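Local coordinates for 11R-lipoxygenase (Gersemia fruticosa, PDB 3VF1), which is a calcium-dependent, non-heme iron dioxygenase of lipid metabolism that probably adds molecular oxygen to polyunsaturated fatty acids, at residues Ile317-Thr322 with Val449-Gly454; Ala382-His387 with Ser592-Arg597. All coordinates share one frame; numbering follows the deposited sequence.

Contact 1: Ile317-Thr322 with Val449-Gly454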
loop_
_atom_site.group_PDB
_atom_site.type_symbol
_atom_site.label_atom_id
_atom_site.label_comp_id
_atom_site.label_asym_id
_atom_site.label_seq_id
_atom_site.Cartn_x
_atom_site.Cartn_y
_atom_site.Cartn_z
ATOM N N ILE A 317 17.536 -3.798 -18.293
ATOM C CA ILE A 317 17.744 -3.833 -16.850
ATOM C C ILE A 317 18.839 -4.839 -16.497
ATOM O O ILE A 317 18.703 -6.032 -16.775
ATOM C CB ILE A 317 16.453 -4.214 -16.104
ATOM C CG1 ILE A 317 15.296 -3.309 -16.542
ATOM C CG2 ILE A 317 16.661 -4.131 -14.598
ATOM C CD1 ILE A 317 15.543 -1.832 -16.304
ATOM N N PRO A 318 19.932 -4.360 -15.881
ATOM C CA PRO A 318 21.060 -5.230 -15.538
ATOM C C PRO A 318 20.776 -6.132 -14.342
ATOM O O PRO A 318 20.053 -5.741 -13.427
ATOM C CB PRO A 318 22.169 -4.235 -15.189
ATOM C CG PRO A 318 21.443 -3.047 -14.677
ATOM C CD PRO A 318 20.179 -2.962 -15.488
ATOM N N THR A 319 21.350 -7.331 -14.358
ATOM C CA THR A 319 21.214 -8.266 -13.249
ATOM C C THR A 319 22.530 -8.346 -12.488
ATOM O O THR A 319 23.579 -7.973 -13.011
ATOM C CB THR A 319 20.828 -9.665 -13.747
ATOM O OG1 THR A 319 21.767 -10.092 -14.741
ATOM C CG2 THR A 319 19.428 -9.652 -14.345
ATOM N N MET A 320 22.475 -8.832 -11.253
ATOM C CA MET A 320 23.660 -8.868 -10.406
ATOM C C MET A 320 24.781 -9.652 -11.071
ATOM O O MET A 320 24.575 -10.765 -11.556
ATOM C CB MET A 320 23.341 -9.479 -9.042
ATOM C CG MET A 320 24.505 -9.402 -8.067
ATOM S SD MET A 320 24.011 -9.622 -6.351
ATOM C CE MET A 320 23.073 -8.123 -6.085
ATOM N N ASP A 321 25.971 -9.059 -11.084
ATOM C CA ASP A 321 27.135 -9.683 -11.697
ATOM C C ASP A 321 28.377 -9.447 -10.846
ATOM O O ASP A 321 29.155 -8.528 -11.101
ATOM C CB ASP A 321 27.356 -9.131 -13.106
ATOM C CG ASP A 321 28.440 -9.874 -13.862
ATOM O OD1 ASP A 321 29.201 -10.634 -13.227
ATOM O OD2 ASP A 321 28.532 -9.695 -15.095
ATOM N N THR A 322 28.552 -10.281 -9.829
ATOM C CA THR A 322 29.745 -10.243 -8.998
ATOM C C THR A 322 30.406 -11.614 -9.046
ATOM O O THR A 322 29.767 -12.597 -9.421
ATOM C CB THR A 322 29.414 -9.886 -7.538
ATOM O OG1 THR A 322 28.665 -10.949 -6.935
ATOM C CG2 THR A 322 28.610 -8.596 -7.469
ATOM N N VAL A 449 17.470 -10.757 -2.951
ATOM C CA VAL A 449 16.600 -11.834 -3.430
ATOM C C VAL A 449 16.247 -11.752 -4.918
ATOM O O VAL A 449 15.909 -12.762 -5.530
ATOM C CB VAL A 449 15.284 -11.886 -2.621
ATOM C CG1 VAL A 449 15.582 -11.982 -1.134
ATOM C CG2 VAL A 449 14.418 -10.672 -2.920
ATOM N N LEU A 450 16.316 -10.557 -5.493
ATOM C CA LEU A 450 15.964 -10.369 -6.895
ATOM C C LEU A 450 17.186 -10.508 -7.794
ATOM O O LEU A 450 18.286 -10.104 -7.422
ATOM C CB LEU A 450 15.339 -8.990 -7.106
ATOM C CG LEU A 450 14.011 -8.725 -6.397
ATOM C CD1 LEU A 450 13.556 -7.303 -6.675
ATOM C CD2 LEU A 450 12.955 -9.728 -6.836
ATOM N N SER A 451 16.990 -11.075 -8.981
ATOM C CA SER A 451 18.088 -11.220 -9.931
ATOM C C SER A 451 18.465 -9.873 -10.540
ATOM O O SER A 451 19.597 -9.685 -10.982
ATOM C CB SER A 451 17.741 -12.232 -11.025
ATOM O OG SER A 451 16.603 -11.834 -11.761
ATOM N N ILE A 452 17.520 -8.934 -10.559
ATOM C CA ILE A 452 17.825 -7.577 -11.010
ATOM C C ILE A 452 18.422 -6.757 -9.871
ATOM O O ILE A 452 18.639 -5.555 -10.011
ATOM C CB ILE A 452 16.590 -6.840 -11.577
ATOM C CG1 ILE A 452 15.557 -6.568 -10.478
ATOM C CG2 ILE A 452 15.983 -7.634 -12.728
ATOM C CD1 ILE A 452 14.383 -5.736 -10.943
ATOM N N GLY A 453 18.682 -7.412 -8.744
ATOM C CA GLY A 453 19.389 -6.778 -7.648
ATOM C C GLY A 453 20.774 -6.372 -8.107
ATOM O O GLY A 453 21.274 -6.875 -9.113
ATOM N N GLY A 454 21.395 -5.459 -7.370
ATOM C CA GLY A 454 22.697 -4.942 -7.741
ATOM C C GLY A 454 22.601 -3.550 -8.335
ATOM O O GLY A 454 23.601 -2.988 -8.777
#
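The backbone of I317-M320 runs at 83° to that of S451-G454, which includes most of the type I beta turn L450-G453, coming nearest where the CA atoms of T319 and I452 lie 4.1 Å apart. One hydrogen bond joins the two segments: M320 N gives its proton to S451 O at 3.0 Å. The turn is closed by its own bond from G453 N to L450 O, and S451, within it, supplies the acceptor carbonyl. Beside it, T319 lays CB and CG2 against the same carbonyl oxygen, with CG2 3.4 Å from S451 O, while its hydroxyl binds R327 O. M320, with CG anti to the backbone N (chi1 -174°), reaches past the turn and bends back at chi3, so that CE rests 3.4 Å from G454 N. An unbranched, flexible methionine suits this curved path. G454 has a positive phi (104°), a conformation glycine adopts readily, and having no side chain it lets the M320 backbone lie close, the CA atoms of M320 and G454 being 4.8 Å apart. At the other end, the methyl groups I317 CG2 and I452 CG2 meet at 4.0 Å. L450 and I452 pack on M389 of helix 369-410, while R327 NH1 hydrogen-bonds to L450 O, and the M320 backbone pairs with R327 beside the short hairpin of 321-322 and 325-326.

Contact 2: Ala382-His387 with Ser592-Arg597; sequences ADTQYH and SPTLMR
S592 meets T384 through their hydroxyls, where the loop leading from helix 582-586 toward helix 609-615 crosses helix 369-410, the long helix of the lipoxygenase catalytic domain that carries the iron ligands H392 and H397. S592 OG lies 2.9 Å from T384 OG1, near enough for a hydrogen bond whose direction is unsettled, and a water also joins S592 OG to D383 OD2. A small hydroxyl residue suits this place, being short enough to fit against the helix and able to serve both partners. P593 follows and offers its carbonyl: P593 O is 2.9 Å from T384 OG1. That hydroxyl also bonds to R380 O one turn earlier in the helix, so its single proton has more than one acceptor within reach. Threonine fits because its two branches divide the work. With OG1 beside the backbone N (chi1 -64°), the hydroxyl faces S592 and P593, while CG2 turns to the next residue and packs 4.0 Å from T594 CG2. The CB of T594 points away from the helix, and its hydroxyl binds V449 O. Its carbonyl instead faces back to Q385, a residue with enough length to reach it. The glutamine bends at chi2, and its amide nitrogen bonds both to C381 O and to the loop: Q385 NE2 stands 2.8 Å from T594 O, above the carbonyl plane by 43°, though the oxygen itself lies close to the plane of the amide.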
loop_
_atom_site.group_PDB
_atom_site.type_symbol
_atom_site.label_atom_id
_atom_site.label_comp_id
_atom_site.label_asym_id
_atom_site.label_seq_id
_atom_site.Cartn_x
_atom_site.Cartn_y
_atom_site.Cartn_z
ATOM N N ALA A 382 10.398 -13.396 -14.206
ATOM C CA ALA A 382 10.257 -12.059 -14.762
ATOM C C ALA A 382 9.119 -11.321 -14.064
ATOM O O ALA A 382 9.243 -10.141 -13.723
ATOM C CB ALA A 382 10.000 -12.132 -16.257
ATOM N N ASP A 383 8.011 -12.023 -13.850
ATOM C CA ASP A 383 6.835 -11.428 -13.226
ATOM C C ASP A 383 7.136 -10.997 -11.794
ATOM O O ASP A 383 6.611 -9.991 -11.321
ATOM C CB ASP A 383 5.666 -12.415 -13.244
ATOM C CG ASP A 383 4.386 -11.812 -12.697
ATOM O OD1 ASP A 383 3.689 -11.101 -13.453
ATOM O OD2 ASP A 383 4.078 -12.051 -11.509
ATOM N N THR A 384 7.982 -11.760 -11.112
ATOM C CA THR A 384 8.370 -11.433 -9.744
ATOM C C THR A 384 9.108 -10.101 -9.697
ATOM O O THR A 384 8.857 -9.277 -8.820
ATOM C CB THR A 384 9.273 -12.521 -9.134
ATOM O OG1 THR A 384 8.545 -13.751 -9.040
ATOM C CG2 THR A 384 9.750 -12.105 -7.748
ATOM N N GLN A 385 10.017 -9.896 -10.645
ATOM C CA GLN A 385 10.758 -8.644 -10.727
ATOM C C GLN A 385 9.757 -7.505 -10.847
ATOM O O GLN A 385 9.846 -6.498 -10.145
ATOM C CB GLN A 385 11.692 -8.622 -11.944
ATOM C CG GLN A 385 12.506 -9.887 -12.175
ATOM C CD GLN A 385 13.328 -10.291 -10.968
ATOM O OE1 GLN A 385 14.228 -9.566 -10.548
ATOM N NE2 GLN A 385 13.023 -11.457 -10.406
ATOM N N TYR A 386 8.795 -7.687 -11.747
ATOM C CA TYR A 386 7.770 -6.688 -12.008
ATOM C C TYR A 386 6.928 -6.432 -10.761
ATOM O O TYR A 386 6.680 -5.285 -10.398
ATOM C CB TYR A 386 6.875 -7.160 -13.157
ATOM C CG TYR A 386 5.955 -6.098 -13.713
ATOM C CD1 TYR A 386 4.837 -5.676 -13.004
ATOM C CD2 TYR A 386 6.196 -5.527 -14.955
ATOM C CE1 TYR A 386 3.990 -4.709 -13.515
ATOM C CE2 TYR A 386 5.356 -4.559 -15.474
ATOM C CZ TYR A 386 4.255 -4.155 -14.749
ATOM O OH TYR A 386 3.417 -3.193 -15.262
ATOM N N HIS A 387 6.495 -7.502 -10.103
ATOM C CA HIS A 387 5.605 -7.373 -8.955
ATOM C C HIS A 387 6.253 -6.630 -7.791
ATOM O O HIS A 387 5.659 -5.718 -7.223
ATOM C CB HIS A 387 5.142 -8.744 -8.467
ATOM C CG HIS A 387 4.501 -8.709 -7.115
ATOM N ND1 HIS A 387 5.123 -9.195 -5.985
ATOM C CD2 HIS A 387 3.305 -8.227 -6.708
ATOM C CE1 HIS A 387 4.331 -9.026 -4.943
ATOM N NE2 HIS A 387 3.221 -8.439 -5.353
ATOM N N SER A 592 6.895 -18.951 -7.830
ATOM C CA SER A 592 7.248 -17.619 -8.304
ATOM C C SER A 592 8.694 -17.294 -7.934
ATOM O O SER A 592 8.949 -16.594 -6.955
ATOM C CB SER A 592 6.302 -16.578 -7.704
ATOM O OG SER A 592 6.282 -15.394 -8.483
ATOM N N PRO A 593 9.649 -17.810 -8.726
ATOM C CA PRO A 593 11.083 -17.626 -8.476
ATOM C C PRO A 593 11.480 -16.154 -8.411
ATOM O O PRO A 593 10.969 -15.347 -9.187
ATOM C CB PRO A 593 11.741 -18.299 -9.686
ATOM C CG PRO A 593 10.719 -19.244 -10.210
ATOM C CD PRO A 593 9.396 -18.612 -9.935
ATOM N N THR A 594 12.384 -15.816 -7.498
ATOM C CA THR A 594 12.837 -14.439 -7.339
ATOM C C THR A 594 14.111 -14.179 -8.131
ATOM O O THR A 594 14.368 -13.053 -8.553
ATOM C CB THR A 594 13.092 -14.097 -5.858
ATOM O OG1 THR A 594 14.087 -14.976 -5.319
ATOM C CG2 THR A 594 11.810 -14.233 -5.052
ATOM N N LEU A 595 14.909 -15.222 -8.328
ATOM C CA LEU A 595 16.139 -15.096 -9.099
ATOM C C LEU A 595 16.495 -16.402 -9.799
ATOM O O LEU A 595 15.952 -17.460 -9.478
ATOM C CB LEU A 595 17.294 -14.659 -8.193
ATOM C CG LEU A 595 17.694 -15.612 -7.060
ATOM C CD1 LEU A 595 18.542 -16.771 -7.566
ATOM C CD2 LEU A 595 18.438 -14.857 -5.968
ATOM N N MET A 596 17.404 -16.312 -10.763
ATOM C CA MET A 596 17.972 -17.487 -11.409
ATOM C C MET A 596 19.490 -17.387 -11.344
ATOM O O MET A 596 20.060 -16.328 -11.598
ATOM C CB MET A 596 17.506 -17.584 -12.862
ATOM C CG MET A 596 16.036 -17.945 -13.026
ATOM S SD MET A 596 15.642 -19.593 -12.412
ATOM C CE MET A 596 13.963 -19.786 -12.999
ATOM N N ARG A 597 20.143 -18.492 -10.998
ATOM C CA ARG A 597 21.590 -18.500 -10.817
ATOM C C ARG A 597 22.320 -18.959 -12.073
ATOM O O ARG A 597 23.548 -18.904 -12.140
ATOM C CB ARG A 597 21.967 -19.405 -9.649
ATOM C CG ARG A 597 21.531 -18.881 -8.297
ATOM C CD ARG A 597 21.962 -19.832 -7.200
ATOM N NE ARG A 597 21.263 -21.109 -7.300
ATOM C CZ ARG A 597 21.789 -22.289 -6.980
ATOM N NH1 ARG A 597 23.036 -22.377 -6.535
ATOM N NH2 ARG A 597 21.062 -23.388 -7.108
HETATM O O HOH W 1 4.817 -12.600 -8.777
#

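Overall arrangement
From the N terminus, the chain passes 317-322 first, then runs through strands of the antiparallel sheet into helix 369-410 and so reaches 382-387. Helices lead on to 449-454, where contact 1 closes a loop of 126 residues. Further helices follow before 592-597 closes contact 2 around 204 residues. The segments alternate, so the two loops cross, each enclosing one end of the other. The contacts, with centres 11 Å apart, also touch, through T594 and through a weak bond from I452 N to Q385 OE1. Together they tie the approach to hairpin 321-326 and two interhelical loops to the long iron-binding helix.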